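Local coordinates for chitin-binding type-4 domain-containing protein (Photorhabdus laumondii subsp. laumondii, PDB 6T5Z) that is a copper-dependent lytic polysaccharide monooxygenase of family AA10 that probably cleaves glycosidic bonds of chitin by oxidation, at residues W95-T100 and P119-D124; H1-S6 and E85-H90; H50-G55 and K108-E113. All blocks are in the same frame, centred on the assembly; numbering follows the deposited sequence. Where two conformers were deposited one is given.

Contact 1 of 3, residues W95-T100 and P119-D124; sequences WEYFIT and PFCFED
A classic beta bulge closes one end of the antiparallel pairing of strand 92-99 with strand 121-126: Phe120 and Cys121 together face Tyr97. At the regular end, Trp95 and Glu123 exchange two backbone bonds, Glu123 N to Trp95 O (2.8 Å) and Trp95 N to Glu123 O (3.0 Å), both nearly straight. At the bulge Tyr97 N donates to Cys121 O, while Tyr97 O accepts from Phe120 N at 2.8 Å, a bend to 132° at the hydrogen.

Phe120 CG sits between its own backbone N and carbonyl carbon (chi1 67°), which turns the ring across strand 92-99. Its CZ meets Tyr97 CB at 3.6 Å, CE2 lies 3.8 Å from Ile99 CB, and Phe98 O comes to the ring edge in plane. On the same side of the sheet, Cys121 SG lies obliquely beside the Tyr97 ring and continues into the disulfide with Cys138.

The other side carries Glu96, Phe98, Pro119 and Phe122. Pro119 CB stands over the Phe98 face, 4.2 Å from the ring centroid, a CH-pi contact. Glu96 OE1 meets the edge of the Phe122 ring in its plane, 3.4 Å from CD2, with carboxylate and ring planes 68° apart.

Tyr97 OH is hydrogen-bonded to Asn136 OD1 and Trp84 NE1, which satisfies the hydroxyl of a buried ring. The Glu96 oxygen, approaching the Phe122 rim rather than its face, would meet the slightly positive ring hydrogens, probably a mildly favourable contact for a carboxylate.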
loop_
_atom_site.group_PDB
_atom_site.type_symbol
_atom_site.label_atom_id
_atom_site.label_comp_id
_atom_site.label_asym_id
_atom_site.label_seq_id
_atom_site.Cartn_x
_atom_site.Cartn_y
_atom_site.Cartn_z
ATOM N N TRP A 95 10.425 -2.400 -5.500
ATOM C CA TRP A 95 9.495 -1.740 -4.589
ATOM C C TRP A 95 8.962 -0.525 -5.330
ATOM O O TRP A 95 9.748 0.249 -5.879
ATOM C CB TRP A 95 10.206 -1.292 -3.303
ATOM C CG TRP A 95 11.142 -2.322 -2.781
ATOM C CD1 TRP A 95 12.441 -2.543 -3.175
ATOM C CD2 TRP A 95 10.851 -3.307 -1.788
ATOM N NE1 TRP A 95 12.970 -3.598 -2.469
ATOM C CE2 TRP A 95 12.014 -4.081 -1.612
ATOM C CE3 TRP A 95 9.714 -3.606 -1.025
ATOM C CZ2 TRP A 95 12.076 -5.142 -0.714
ATOM C CZ3 TRP A 95 9.781 -4.656 -0.124
ATOM C CH2 TRP A 95 10.945 -5.415 0.015
ATOM N N GLU A 96 7.645 -0.348 -5.364
ATOM C CA GLU A 96 7.112 0.788 -6.102
ATOM C C GLU A 96 5.857 1.307 -5.419
ATOM O O GLU A 96 5.213 0.600 -4.632
ATOM C CB GLU A 96 6.819 0.425 -7.560
ATOM C CG GLU A 96 5.696 -0.557 -7.722
ATOM C CD GLU A 96 5.346 -0.825 -9.190
ATOM O OE1 GLU A 96 6.005 -0.270 -10.093
ATOM O OE2 GLU A 96 4.404 -1.603 -9.420
ATOM N N TYR A 97 5.521 2.562 -5.725
ATOM C CA TYR A 97 4.479 3.287 -5.000
ATOM C C TYR A 97 3.630 4.082 -5.978
ATOM O O TYR A 97 4.168 4.794 -6.834
ATOM C CB TYR A 97 5.104 4.203 -3.931
ATOM C CG TYR A 97 5.885 3.380 -2.941
ATOM C CD1 TYR A 97 7.226 3.075 -3.158
ATOM C CD2 TYR A 97 5.265 2.870 -1.800
ATOM C CE1 TYR A 97 7.937 2.272 -2.264
ATOM C CE2 TYR A 97 5.958 2.084 -0.912
ATOM C CZ TYR A 97 7.284 1.778 -1.146
ATOM O OH TYR A 97 7.962 0.999 -0.237
ATOM N N PHE A 98 2.311 3.927 -5.859
ATOM C CA PHE A 98 1.309 4.676 -6.596
ATOM C C PHE A 98 0.561 5.584 -5.624
ATOM O O PHE A 98 0.483 5.304 -4.429
ATOM C CB PHE A 98 0.314 3.727 -7.275
ATOM C CG PHE A 98 0.929 2.814 -8.301
ATOM C CD1 PHE A 98 0.844 3.125 -9.649
ATOM C CD2 PHE A 98 1.561 1.621 -7.924
ATOM C CE1 PHE A 98 1.396 2.283 -10.619
ATOM C CE2 PHE A 98 2.114 0.779 -8.884
ATOM C CZ PHE A 98 2.026 1.111 -10.237
ATOM N N ILE A 99 -0.027 6.661 -6.134
ATOM C CA ILE A 99 -0.871 7.491 -5.284
ATOM C C ILE A 99 -2.164 7.808 -6.018
ATOM O O ILE A 99 -2.220 7.808 -7.251
ATOM C CB ILE A 99 -0.139 8.772 -4.815
ATOM C CG1 ILE A 99 -0.900 9.441 -3.659
ATOM C CG2 ILE A 99 0.100 9.739 -5.981
ATOM C CD1 ILE A 99 -0.079 10.488 -2.946
ATOM N N THR A 100 -3.226 8.032 -5.240
ATOM C CA THR A 100 -4.501 8.425 -5.820
ATOM C C THR A 100 -4.342 9.715 -6.616
ATOM O O THR A 100 -3.486 10.555 -6.319
ATOM C CB THR A 100 -5.556 8.619 -4.719
ATOM O OG1 THR A 100 -4.961 9.257 -3.575
ATOM C CG2 THR A 100 -6.129 7.273 -4.297
ATOM N N PRO A 119 3.789 4.683 -11.244
ATOM C CA PRO A 119 4.237 4.942 -9.875
ATOM C C PRO A 119 4.952 6.276 -9.766
ATOM O O PRO A 119 5.605 6.727 -10.710
ATOM C CB PRO A 119 5.207 3.785 -9.604
ATOM C CG PRO A 119 5.749 3.448 -10.950
ATOM C CD PRO A 119 4.546 3.575 -11.861
ATOM N N PHE A 120 4.859 6.895 -8.582
ATOM C CA PHE A 120 5.678 8.076 -8.334
ATOM C C PHE A 120 7.030 7.731 -7.729
ATOM O O PHE A 120 7.861 8.627 -7.557
ATOM C CB PHE A 120 4.956 9.073 -7.414
ATOM C CG PHE A 120 4.756 8.580 -6.001
ATOM C CD1 PHE A 120 5.716 8.798 -5.018
ATOM C CD2 PHE A 120 3.595 7.911 -5.661
ATOM C CE1 PHE A 120 5.512 8.358 -3.712
ATOM C CE2 PHE A 120 3.372 7.471 -4.358
ATOM C CZ PHE A 120 4.341 7.678 -3.389
ATOM N N CYS A 121 7.267 6.465 -7.397
ATOM C CA CYS A 121 8.529 6.072 -6.793
ATOM C C CYS A 121 8.779 4.611 -7.141
ATOM O O CYS A 121 7.860 3.792 -7.079
ATOM C CB CYS A 121 8.499 6.297 -5.270
ATOM S SG CYS A 121 10.045 5.904 -4.419
ATOM N N PHE A 122 10.016 4.293 -7.526
ATOM C CA PHE A 122 10.340 2.953 -8.009
ATOM C C PHE A 122 11.787 2.646 -7.666
ATOM O O PHE A 122 12.687 3.390 -8.067
ATOM C CB PHE A 122 10.124 2.853 -9.528
ATOM C CG PHE A 122 10.344 1.475 -10.089
ATOM C CD1 PHE A 122 11.609 1.066 -10.492
ATOM C CD2 PHE A 122 9.274 0.605 -10.274
ATOM C CE1 PHE A 122 11.810 -0.215 -11.013
ATOM C CE2 PHE A 122 9.475 -0.662 -10.800
ATOM C CZ PHE A 122 10.740 -1.068 -11.178
ATOM N N GLU A 123 12.012 1.545 -6.955
ATOM C CA GLU A 123 13.356 1.100 -6.612
ATOM C C GLU A 123 13.557 -0.319 -7.124
ATOM O O GLU A 123 12.870 -1.248 -6.687
ATOM C CB GLU A 123 13.600 1.187 -5.106
ATOM C CG GLU A 123 15.027 0.823 -4.721
ATOM C CD GLU A 123 15.356 1.131 -3.266
ATOM O OE1 GLU A 123 14.638 1.949 -2.631
ATOM O OE2 GLU A 123 16.344 0.551 -2.763
ATOM N N ASP A 124 14.493 -0.475 -8.055
ATOM C CA ASP A 124 14.803 -1.761 -8.667
ATOM C C ASP A 124 15.775 -2.527 -7.769
ATOM O O ASP A 124 16.831 -2.006 -7.406
ATOM C CB ASP A 124 15.402 -1.504 -10.059
ATOM C CG ASP A 124 15.547 -2.755 -10.911
ATOM O OD1 ASP A 124 15.548 -3.886 -10.387
ATOM O OD2 ASP A 124 15.689 -2.594 -12.151
#

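Contact 2 of 3, residues H1-S6 and E85-H90; sequences HGYIDS and EIMIQH. With CU (copper (II) ion), chain D.
Glu85 CB lies over one face of the Tyr3 ring, 3.8 Å above its plane and offset toward the rim, while Met87 SD comes to the ring edge, 4.1 Å from CE2, as a Met-aromatic contact. The His90 ring has Ile88 O over one face, with His1 N and a copper-bound water near its plane at the edge. A first torsion of 58° brings the Tyr3 ring against the Glu85 side chain, which it crosses at a slant.

The rings of His1 and His90 belong to the histidine brace characteristic of lytic polysaccharide monooxygenases. Copper is held by His1 N at 2.1 Å, His1 ND1 at 2.0 Å and His90 NE2 at 2.0 Å. His1 ND1 and His90 NE2 stand almost opposite each other, 166° apart at the copper, and the amino nitrogen His1 N forms the stem of a T; two waters complete the site. Backbone pairing also ties His1 to 85-90: Ile88 N donates to His1 O at 3.1 Å, whereas His1 N to Ile88 O is weak.

Further along, Asp5 OD1 and Glu85 OE2 lie 2.6 Å apart with their carboxylate planes almost perpendicular, so one acid probably keeps a proton; Asp5 OD2 bonds to Gln83.

Strand 2-6 forms one border of a three-stranded antiparallel sheet with 79-86 in the middle and 133-139 beyond. Strand 161-172 meets strand 2-6, Gln165 against Tyr3 and Ile167 against Ile4, and brings Phe163 against the His1 ring with planes at about 60°.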
loop_
_atom_site.group_PDB
_atom_site.type_symbol
_atom_site.label_atom_id
_atom_site.label_comp_id
_atom_site.label_asym_id
_atom_site.label_seq_id
_atom_site.Cartn_x
_atom_site.Cartn_y
_atom_site.Cartn_z
ATOM N N HIS A 1 6.386 -12.478 2.148
ATOM C CA HIS A 1 5.413 -11.921 3.096
ATOM C C HIS A 1 5.957 -10.715 3.859
ATOM O O HIS A 1 7.020 -10.787 4.471
ATOM C CB HIS A 1 4.954 -12.994 4.081
ATOM C CG HIS A 1 4.020 -13.992 3.477
ATOM N ND1 HIS A 1 4.416 -14.883 2.503
ATOM C CD2 HIS A 1 2.706 -14.232 3.696
ATOM C CE1 HIS A 1 3.386 -15.628 2.147
ATOM N NE2 HIS A 1 2.337 -15.254 2.857
ATOM N N GLY A 2 5.216 -9.611 3.826
ATOM C CA GLY A 2 5.637 -8.413 4.540
ATOM C C GLY A 2 4.590 -7.324 4.467
ATOM O O GLY A 2 3.595 -7.431 3.743
ATOM N N TYR A 3 4.830 -6.255 5.228
ATOM C CA TYR A 3 3.894 -5.142 5.275
ATOM C C TYR A 3 4.660 -3.858 5.560
ATOM O O TYR A 3 5.815 -3.883 5.996
ATOM C CB TYR A 3 2.807 -5.384 6.335
ATOM C CG TYR A 3 3.384 -5.601 7.709
ATOM C CD1 TYR A 3 3.671 -4.524 8.534
ATOM C CD2 TYR A 3 3.655 -6.884 8.184
ATOM C CE1 TYR A 3 4.209 -4.707 9.791
ATOM C CE2 TYR A 3 4.191 -7.075 9.451
ATOM C CZ TYR A 3 4.466 -5.976 10.242
ATOM O OH TYR A 3 5.003 -6.144 11.504
ATOM N N ILE A 4 4.005 -2.726 5.307
ATOM C CA ILE A 4 4.572 -1.406 5.557
ATOM C C ILE A 4 4.095 -0.918 6.919
ATOM O O ILE A 4 2.881 -0.837 7.164
ATOM C CB ILE A 4 4.172 -0.416 4.456
ATOM C CG1 ILE A 4 4.738 -0.891 3.113
ATOM C CG2 ILE A 4 4.656 0.994 4.819
ATOM C CD1 ILE A 4 4.339 0.003 1.930
ATOM N N ASP A 5 5.041 -0.583 7.804
ATOM C CA ASP A 5 4.687 -0.060 9.122
ATOM C C ASP A 5 5.096 1.398 9.326
ATOM O O ASP A 5 4.916 1.931 10.428
ATOM C CB ASP A 5 5.254 -0.942 10.242
ATOM C CG ASP A 5 6.767 -0.970 10.297
ATOM O OD1 ASP A 5 7.278 -1.545 11.284
ATOM O OD2 ASP A 5 7.442 -0.468 9.378
ATOM N N SER A 6 5.601 2.067 8.296
ATOM C CA SER A 6 5.906 3.497 8.401
ATOM C C SER A 6 5.951 4.119 7.008
ATOM O O SER A 6 6.789 3.738 6.202
ATOM C CB SER A 6 7.233 3.728 9.120
ATOM O OG SER A 6 7.529 5.123 9.194
ATOM N N GLU A 85 8.474 -4.284 6.827
ATOM C CA GLU A 85 8.894 -5.395 7.675
ATOM C C GLU A 85 8.729 -6.667 6.848
ATOM O O GLU A 85 7.611 -7.028 6.457
ATOM C CB GLU A 85 8.066 -5.455 8.964
ATOM C CG GLU A 85 8.088 -4.176 9.781
ATOM C CD GLU A 85 9.376 -3.982 10.578
ATOM O OE1 GLU A 85 10.249 -4.867 10.541
ATOM O OE2 GLU A 85 9.513 -2.941 11.263
ATOM N N ILE A 86 9.845 -7.318 6.544
ATOM C CA ILE A 86 9.872 -8.464 5.638
ATOM C C ILE A 86 9.901 -9.717 6.507
ATOM O O ILE A 86 10.965 -10.196 6.913
ATOM C CB ILE A 86 11.064 -8.384 4.693
ATOM C CG1 ILE A 86 11.012 -7.069 3.910
ATOM C CG2 ILE A 86 11.126 -9.608 3.764
ATOM C CD1 ILE A 86 9.750 -6.906 3.072
ATOM N N MET A 87 8.714 -10.258 6.817
ATOM C CA MET A 87 8.649 -11.425 7.693
ATOM C C MET A 87 9.222 -12.671 7.026
ATOM O O MET A 87 9.831 -13.513 7.693
ATOM C CB MET A 87 7.212 -11.676 8.133
ATOM C CG MET A 87 6.662 -10.625 9.048
ATOM S SD MET A 87 5.039 -11.123 9.601
ATOM C CE MET A 87 5.437 -12.496 10.684
ATOM N N ILE A 88 9.029 -12.820 5.719
ATOM C CA ILE A 88 9.655 -13.901 4.964
ATOM C C ILE A 88 10.314 -13.278 3.740
ATOM O O ILE A 88 9.629 -12.692 2.892
ATOM C CB ILE A 88 8.653 -14.997 4.564
ATOM C CG1 ILE A 88 7.951 -15.558 5.804
ATOM C CG2 ILE A 88 9.368 -16.112 3.817
ATOM C CD1 ILE A 88 6.865 -16.558 5.496
ATOM N N GLN A 89 11.640 -13.377 3.666
ATOM C CA GLN A 89 12.397 -12.758 2.586
ATOM C C GLN A 89 12.247 -13.545 1.290
ATOM O O GLN A 89 12.283 -14.779 1.286
ATOM C CB GLN A 89 13.881 -12.669 2.957
ATOM C CG GLN A 89 14.175 -11.817 4.169
ATOM C CD GLN A 89 15.444 -12.253 4.868
ATOM O OE1 GLN A 89 15.407 -13.078 5.777
ATOM N NE2 GLN A 89 16.573 -11.714 4.443
ATOM N N HIS A 90 12.063 -12.817 0.185
ATOM C CA HIS A 90 11.988 -13.396 -1.149
ATOM C C HIS A 90 12.758 -12.516 -2.112
ATOM O O HIS A 90 12.765 -11.291 -1.966
ATOM C CB HIS A 90 10.553 -13.503 -1.679
ATOM C CG HIS A 90 9.593 -14.140 -0.729
ATOM N ND1 HIS A 90 9.723 -15.440 -0.293
ATOM C CD2 HIS A 90 8.463 -13.660 -0.156
ATOM C CE1 HIS A 90 8.720 -15.730 0.516
ATOM N NE2 HIS A 90 7.942 -14.669 0.613
HETATM CU CU CU D . 6.182 -14.532 1.548
HETATM O O HOH W 1 6.236 -16.899 1.962
HETATM O O HOH W 2 5.282 -15.501 -0.361
#

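Contact 3 of 3, residues H50-G55 and K108-E113; sequences HIASAG and KPLTRE
Arg112, whose guanidinium is met obliquely by Ile51 CD1 (4.3 Å from NH1), has its NH2 gripped by two backbone oxygens, those of Ala44 and Pro46. Its NE bonds to Pro42 O and its NH1 makes a salt bridge to Asp48, so every nitrogen of the group is engaged and its rotation is fixed.

Ile51 has the largest share of the contact, chiefly through CD1. Its chain runs out extended (chi2 171°), bringing CD1 alongside the backbone of the opposite loop, 3.8 Å from both Leu110 O and Thr111 CA. Beside it, Ala52 CB meets Leu110 CD1 at 4.3 Å, a looser apolar touch.

Ile51 and Ala52 open a type I beta turn, tied by Ala54 N to Ile51 O at 3.0 Å; the wider bond Gly55 N to His50 O, 2.8 Å, encloses it and, with the positive phi of Ala54, gives the bond pattern of a Schellman motif.

The two loops thus meet through methyl groups on backbone and side chain; a backbone bond ties Leu110 to Gly49. This is loop-on-loop packing beside the beta core: the long connection between strands 36-38 and 73-76 rests on the one between strands 92-99 and 121-126.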
loop_
_atom_site.group_PDB
_atom_site.type_symbol
_atom_site.label_atom_id
_atom_site.label_comp_id
_atom_site.label_asym_id
_atom_site.label_seq_id
_atom_site.Cartn_x
_atom_site.Cartn_y
_atom_site.Cartn_z
ATOM N N HIS A 50 -11.092 -4.168 -5.455
ATOM C CA HIS A 50 -10.485 -5.160 -4.577
ATOM C C HIS A 50 -8.974 -4.987 -4.551
ATOM O O HIS A 50 -8.223 -5.952 -4.375
ATOM C CB HIS A 50 -10.865 -6.572 -5.011
ATOM C CG HIS A 50 -12.341 -6.789 -5.121
ATOM N ND1 HIS A 50 -13.113 -7.202 -4.057
ATOM C CD2 HIS A 50 -13.191 -6.635 -6.164
ATOM C CE1 HIS A 50 -14.374 -7.301 -4.442
ATOM N NE2 HIS A 50 -14.447 -6.966 -5.717
ATOM N N ILE A 51 -8.518 -3.747 -4.723
ATOM C CA ILE A 51 -7.088 -3.469 -4.701
ATOM C C ILE A 51 -6.546 -3.572 -3.278
ATOM O O ILE A 51 -5.527 -4.229 -3.032
ATOM C CB ILE A 51 -6.818 -2.093 -5.328
ATOM C CG1 ILE A 51 -7.133 -2.141 -6.829
ATOM C CG2 ILE A 51 -5.385 -1.675 -5.105
ATOM C CD1 ILE A 51 -7.111 -0.797 -7.482
ATOM N N ALA A 52 -7.246 -2.965 -2.312
ATOM C CA ALA A 52 -6.773 -2.972 -0.931
ATOM C C ALA A 52 -6.752 -4.371 -0.324
ATOM O O ALA A 52 -5.886 -4.656 0.507
ATOM C CB ALA A 52 -7.632 -2.043 -0.079
ATOM N N SER A 53 -7.682 -5.241 -0.713
ATOM C CA SER A 53 -7.698 -6.616 -0.239
ATOM C C SER A 53 -6.785 -7.540 -1.029
ATOM O O SER A 53 -6.752 -8.741 -0.735
ATOM C CB SER A 53 -9.122 -7.188 -0.278
ATOM O OG SER A 53 -9.659 -7.108 -1.589
ATOM N N ALA A 54 -6.057 -7.019 -2.017
ATOM C CA ALA A 54 -5.287 -7.840 -2.960
ATOM C C ALA A 54 -6.155 -8.919 -3.594
ATOM O O ALA A 54 -5.671 -10.007 -3.915
ATOM C CB ALA A 54 -4.053 -8.469 -2.298
ATOM N N GLY A 55 -7.441 -8.619 -3.789
ATOM C CA GLY A 55 -8.360 -9.581 -4.362
ATOM C C GLY A 55 -8.596 -10.835 -3.549
ATOM O O GLY A 55 -9.063 -11.835 -4.108
ATOM N N LYS A 108 -15.741 6.462 -3.006
ATOM C CA LYS A 108 -15.959 5.466 -4.042
ATOM C C LYS A 108 -14.831 4.449 -3.995
ATOM O O LYS A 108 -13.735 4.751 -3.514
ATOM C CB LYS A 108 -16.026 6.114 -5.434
ATOM C CG LYS A 108 -17.299 6.901 -5.681
ATOM C CD LYS A 108 -18.510 6.018 -5.431
ATOM C CE LYS A 108 -19.803 6.699 -5.863
ATOM N NZ LYS A 108 -20.874 6.531 -4.843
ATOM N N PRO A 109 -15.061 3.240 -4.503
ATOM C CA PRO A 109 -14.037 2.196 -4.404
ATOM C C PRO A 109 -12.730 2.580 -5.084
ATOM O O PRO A 109 -12.696 3.347 -6.053
ATOM C CB PRO A 109 -14.687 0.996 -5.102
ATOM C CG PRO A 109 -16.167 1.246 -4.961
ATOM C CD PRO A 109 -16.319 2.733 -5.081
ATOM N N LEU A 110 -11.642 2.023 -4.557
ATOM C CA LEU A 110 -10.341 2.165 -5.189
ATOM C C LEU A 110 -10.302 1.350 -6.474
ATOM O O LEU A 110 -10.621 0.161 -6.479
ATOM C CB LEU A 110 -9.234 1.705 -4.252
ATOM C CG LEU A 110 -9.034 2.496 -2.959
ATOM C CD1 LEU A 110 -8.001 1.792 -2.067
ATOM C CD2 LEU A 110 -8.584 3.916 -3.290
ATOM N N THR A 111 -9.906 1.999 -7.559
ATOM C CA THR A 111 -9.864 1.408 -8.886
ATOM C C THR A 111 -8.639 1.961 -9.598
ATOM O O THR A 111 -7.966 2.864 -9.099
ATOM C CB THR A 111 -11.095 1.758 -9.724
ATOM O OG1 THR A 111 -11.103 3.173 -9.929
ATOM C CG2 THR A 111 -12.391 1.355 -9.034
ATOM N N ARG A 112 -8.380 1.452 -10.802
ATOM C CA ARG A 112 -7.277 1.999 -11.583
ATOM C C ARG A 112 -7.553 3.439 -11.978
ATOM O O ARG A 112 -6.633 4.263 -12.009
ATOM C CB ARG A 112 -7.020 1.120 -12.808
ATOM C CG ARG A 112 -6.398 -0.197 -12.405
ATOM C CD ARG A 112 -6.704 -1.339 -13.365
ATOM N NE ARG A 112 -5.927 -2.515 -12.978
ATOM C CZ ARG A 112 -6.222 -3.303 -11.945
ATOM N NH1 ARG A 112 -7.285 -3.044 -11.195
ATOM N NH2 ARG A 112 -5.443 -4.344 -11.653
ATOM N N GLU A 113 -8.820 3.774 -12.231
ATOM C CA GLU A 113 -9.168 5.148 -12.560
ATOM C C GLU A 113 -8.929 6.079 -11.375
ATOM O O GLU A 113 -8.644 7.266 -11.573
ATOM C CB GLU A 113 -10.623 5.204 -13.031
ATOM C CG GLU A 113 -11.046 6.515 -13.653
ATOM C CD GLU A 113 -11.580 7.507 -12.643
ATOM O OE1 GLU A 113 -11.978 7.087 -11.529
ATOM O OE2 GLU A 113 -11.605 8.715 -12.965
#

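Contact 2 builds the copper site, and contact 1 adjoins it, their centres 16 Å apart: Trp95 CH2 packs on Ile86 CD1 at 3.6 Å and Tyr97 CE2 on Ile4 CD1 at 3.9 Å. The first touch joins strands 92-99 and 79-86, which follow each other in the chain, the second joins 92-99 to 2-6. The Trp95 side chain is about 10 Å from the copper, near the site without binding it. Contact 3 meets contact 1 through Thr100 CG2 and Leu110 CD2, 4.3 Å apart, at the end of 95-100 away from the metal. Contacts 2 and 3 lie on opposite sides of the chain's centre, their nearest atoms about 10 Å apart.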